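Local coordinates for OR486 (Synthetic construct, PDB 4R80), which has no known natural function, being a de novo designed beta-sheet protein built to adopt the cystatin fold, with one helix packed on an antiparallel sheet, at residues 33-37 with 38-42; 59-63 with 64-68. All coordinates share one frame; numbering follows the deposited sequence.

Contact 1: residues 33-37 with 38-42; sequences VQKQG and NTIRV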
# COMPACT_ATOMS: atom_id res chain seq x y z
N VAL A 33 0.40 2.29 8.07
CA VAL A 33 1.57 1.52 7.66
C VAL A 33 2.09 0.76 8.87
O VAL A 33 2.32 1.33 9.93
CB VAL A 33 2.68 2.44 7.12
CG1 VAL A 33 3.90 1.62 6.72
CG2 VAL A 33 2.17 3.25 5.94
N GLN A 34 2.27 -0.55 8.71
CA GLN A 34 2.71 -1.40 9.80
C GLN A 34 3.82 -2.34 9.37
O GLN A 34 3.75 -2.97 8.31
CB GLN A 34 1.54 -2.22 10.35
CG GLN A 34 1.93 -3.13 11.50
CD GLN A 34 1.11 -4.40 11.54
OE1 GLN A 34 -0.01 -4.45 11.02
NE2 GLN A 34 1.65 -5.44 12.16
N LYS A 35 4.86 -2.44 10.19
CA LYS A 35 6.02 -3.26 9.87
C LYS A 35 6.13 -4.46 10.79
O LYS A 35 6.00 -4.34 12.01
CB LYS A 35 7.29 -2.42 9.95
CG LYS A 35 8.55 -3.19 9.59
CD LYS A 35 9.77 -2.29 9.64
CE LYS A 35 11.02 -3.05 9.26
NZ LYS A 35 11.40 -4.05 10.29
N GLN A 36 6.36 -5.62 10.19
CA GLN A 36 6.56 -6.86 10.93
C GLN A 36 7.74 -7.62 10.32
O GLN A 36 7.58 -8.36 9.35
CB GLN A 36 5.30 -7.72 10.87
CG GLN A 36 5.38 -9.01 11.66
CD GLN A 36 4.23 -9.95 11.37
OE1 GLN A 36 3.44 -9.72 10.46
NE2 GLN A 36 4.12 -11.02 12.15
N GLY A 37 8.92 -7.41 10.89
CA GLY A 37 10.13 -8.02 10.36
C GLY A 37 10.56 -7.33 9.08
O GLY A 37 10.78 -6.12 9.07
N ASN A 38 10.68 -8.10 8.00
CA ASN A 38 11.00 -7.52 6.70
C ASN A 38 9.75 -7.35 5.85
O ASN A 38 9.83 -7.05 4.65
CB ASN A 38 12.04 -8.37 5.96
CG ASN A 38 13.40 -8.34 6.63
OD1 ASN A 38 13.78 -7.33 7.23
ND2 ASN A 38 14.14 -9.43 6.52
N THR A 39 8.59 -7.54 6.47
CA THR A 39 7.31 -7.39 5.78
C THR A 39 6.58 -6.16 6.29
O THR A 39 6.39 -5.99 7.49
CB THR A 39 6.42 -8.63 5.99
OG1 THR A 39 7.02 -9.77 5.36
CG2 THR A 39 5.03 -8.40 5.42
N ILE A 40 6.16 -5.30 5.36
CA ILE A 40 5.40 -4.11 5.73
C ILE A 40 4.01 -4.11 5.10
O ILE A 40 3.84 -4.32 3.90
CB ILE A 40 6.15 -2.82 5.35
CG1 ILE A 40 7.59 -2.88 5.86
CG2 ILE A 40 5.45 -1.60 5.93
CD1 ILE A 40 8.34 -1.57 5.78
N ARG A 41 3.00 -3.86 5.94
CA ARG A 41 1.61 -3.86 5.50
C ARG A 41 1.07 -2.44 5.38
O ARG A 41 1.06 -1.69 6.36
CB ARG A 41 0.74 -4.68 6.46
CG ARG A 41 1.03 -6.17 6.44
CD ARG A 41 0.11 -6.93 7.38
NE ARG A 41 0.30 -8.37 7.30
CZ ARG A 41 1.15 -9.06 8.05
NH1 ARG A 41 1.90 -8.44 8.95
NH2 ARG A 41 1.25 -10.38 7.91
N VAL A 42 0.64 -2.08 4.18
CA VAL A 42 0.14 -0.74 3.92
C VAL A 42 -1.35 -0.79 3.58
O VAL A 42 -1.77 -1.45 2.63
CB VAL A 42 0.90 -0.06 2.77
CG1 VAL A 42 0.39 1.36 2.56
CG2 VAL A 42 2.39 -0.07 3.04
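Gln36 and Arg41 meet across the hairpin through a side-chain hydrogen bond, Arg41 NH1 to Gln36 OE1 at 2.5 Å. It is almost straight (176°); OE1 lies in the guanidinium plane and NH1 in the carbonyl plane, with the two planes 39° apart. The extended Gln36 chain, CG anti to the backbone N (chi1 -177°), carries OE1 to the guanidinium edge. With an alanine here instead of Arg41, Gln36 OE1 would probably lose this donor and its amide would be free to turn. Beneath them two hydrogen-bonded pairs, Gln34 with Arg41 and Gln36 with Thr39, join the backbones, Gln36 N giving to Thr39 O at 2.7 Å. The return bond from Thr39 N to Gln36 O (3.2 Å) closes the type II' turn, its donor well above the carbonyl plane. Gly37 takes the positive phi, and its O accepts a very short bond from Lys35 NZ. Thr39 OG1 is satisfied by Glu60 of strand 51-62. On the other face Ile40 CG2 meets Val33 CG1 at 3.7 Å, while Ile40 CG1 lies against Lys35 CG. That face lies under helix 4-22, where Ile40 touches Ala11 and Val33 touches Lys8 and Lys12; strand 39-42 also pairs with strand 51-62.

Contact 2: residues 59-63 with 64-68; sequences VEKQG and NTFTV
The Phe66 ring is met at its edge, near its plane, by Val59 CG1, 4.0 Å from Phe66 CD2; the two side chains cross at about a right angle. Lys61 approaches the same ring obliquely, its CB 3.7 Å from Phe66 CE2 and its CG and CD passing near CZ. Phe66 has CG anti to its carbonyl carbon (chi1 -74°), which turns the ring toward the aliphatic part of Lys61. At the far end of that chain, bent at its last torsion, Lys61 NZ donates to Gly63 O at 2.8 Å. Helix 4-22 covers the sheet face that carries Val59, Lys61 and Phe66, with Glu7 and Arg10 touching Phe66, and Ala11 and Ala15 touching Val59. At the turn, Thr65 OG1 gives to Gln62 O at 2.8 Å, in the carbonyl plane and on a lone pair; Thr65 N reaches the same oxygen from above the plane. On the other sheet face a water donates to Thr65 OG1 and is also hydrogen-bonded to Thr67 OG1 (2.6 Å), linking the two threonines along one strand. Glu60 N bonds almost straight to Thr67 O (177°), Thr67 N returns to Glu60 O, and Gln62 N reaches Thr65 O. These pairs alternate with the non-hydrogen-bonded Val59-Val68 and Lys61-Phe66, as in any antiparallel ladder; the two-residue Gly63-Asn64 connection makes it a tight beta hairpin, the last in the helix-backed sheet of the designed cystatin fold.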
# COMPACT_ATOMS: atom_id res chain seq x y z
N VAL A 59 4.18 -5.32 1.39
CA VAL A 59 5.47 -5.01 0.76
C VAL A 59 6.58 -5.76 1.49
O VAL A 59 6.65 -5.76 2.72
CB VAL A 59 5.77 -3.50 0.80
CG1 VAL A 59 7.07 -3.20 0.07
CG2 VAL A 59 4.61 -2.72 0.19
N GLU A 60 7.45 -6.42 0.72
CA GLU A 60 8.55 -7.18 1.29
C GLU A 60 9.92 -6.56 1.02
O GLU A 60 10.23 -6.18 -0.11
CB GLU A 60 8.52 -8.63 0.79
CG GLU A 60 9.60 -9.51 1.39
CD GLU A 60 9.46 -9.70 2.89
OE1 GLU A 60 8.33 -9.59 3.41
OE2 GLU A 60 10.49 -9.95 3.56
N LYS A 61 10.74 -6.47 2.07
CA LYS A 61 12.11 -6.00 1.95
C LYS A 61 13.08 -7.17 1.77
O LYS A 61 13.24 -7.99 2.67
CB LYS A 61 12.51 -5.20 3.20
CG LYS A 61 14.01 -4.95 3.33
CD LYS A 61 14.35 -4.33 4.68
CE LYS A 61 15.85 -4.10 4.84
NZ LYS A 61 16.39 -3.19 3.80
N GLN A 62 13.71 -7.23 0.61
CA GLN A 62 14.68 -8.28 0.31
C GLN A 62 16.03 -7.65 0.02
O GLN A 62 16.26 -7.15 -1.08
CB GLN A 62 14.22 -9.14 -0.87
CG GLN A 62 15.17 -10.27 -1.23
CD GLN A 62 15.21 -11.37 -0.19
OE1 GLN A 62 14.51 -12.38 -0.31
NE2 GLN A 62 16.03 -11.19 0.84
N GLY A 63 16.92 -7.67 1.00
CA GLY A 63 18.18 -6.96 0.91
C GLY A 63 17.91 -5.48 1.08
O GLY A 63 17.85 -4.98 2.20
N ASN A 64 17.74 -4.77 -0.03
CA ASN A 64 17.34 -3.37 0.02
C ASN A 64 16.32 -3.01 -1.06
O ASN A 64 16.14 -1.84 -1.39
CB ASN A 64 18.54 -2.43 -0.06
CG ASN A 64 18.25 -1.07 0.53
OD1 ASN A 64 17.50 -0.95 1.50
ND2 ASN A 64 18.82 -0.03 -0.06
N THR A 65 15.67 -4.03 -1.61
CA THR A 65 14.59 -3.80 -2.57
C THR A 65 13.24 -4.00 -1.88
O THR A 65 13.07 -4.92 -1.08
CB THR A 65 14.69 -4.75 -3.78
OG1 THR A 65 14.98 -6.08 -3.33
CG2 THR A 65 15.78 -4.28 -4.72
N PHE A 66 12.29 -3.12 -2.18
CA PHE A 66 10.95 -3.23 -1.63
C PHE A 66 9.96 -3.65 -2.70
O PHE A 66 9.62 -2.88 -3.59
CB PHE A 66 10.53 -1.91 -0.99
CG PHE A 66 11.21 -1.64 0.33
CD1 PHE A 66 12.43 -0.99 0.36
CD2 PHE A 66 10.63 -2.03 1.52
CE1 PHE A 66 13.06 -0.73 1.57
CE2 PHE A 66 11.25 -1.78 2.73
CZ PHE A 66 12.47 -1.13 2.75
N THR A 67 9.50 -4.90 -2.61
CA THR A 67 8.65 -5.48 -3.64
C THR A 67 7.27 -5.84 -3.09
O THR A 67 7.16 -6.42 -2.01
CB THR A 67 9.30 -6.74 -4.24
OG1 THR A 67 10.65 -6.46 -4.61
CG2 THR A 67 8.53 -7.21 -5.47
N VAL A 68 6.24 -5.48 -3.83
CA VAL A 68 4.88 -5.87 -3.49
C VAL A 68 4.74 -7.38 -3.66
O VAL A 68 5.19 -7.93 -4.66
CB VAL A 68 3.86 -5.16 -4.40
CG1 VAL A 68 2.45 -5.70 -4.17
CG2 VAL A 68 3.90 -3.66 -4.18
O HOH W 1 12.30 -7.06 -2.66

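Overall arrangement
From the N terminus the chain runs through helix 4-22 and then enters an antiparallel sheet whose four strands lie in sequence order. Contact 1 closes the turn between strands 28-36 and 39-48; after the connection to strand 51-62, contact 2 closes the turn into strand 65-76. The two hairpins therefore follow in series, neither nested nor crossed, and both turns lie at the same end of the sheet, the centres of the two contacts about 10 Å apart. The middle strands join them: Ile40 O is 2.7 Å from Val59 N, a probable hydrogen bond. Together they tie all four strands beside the N-terminal part of the helix.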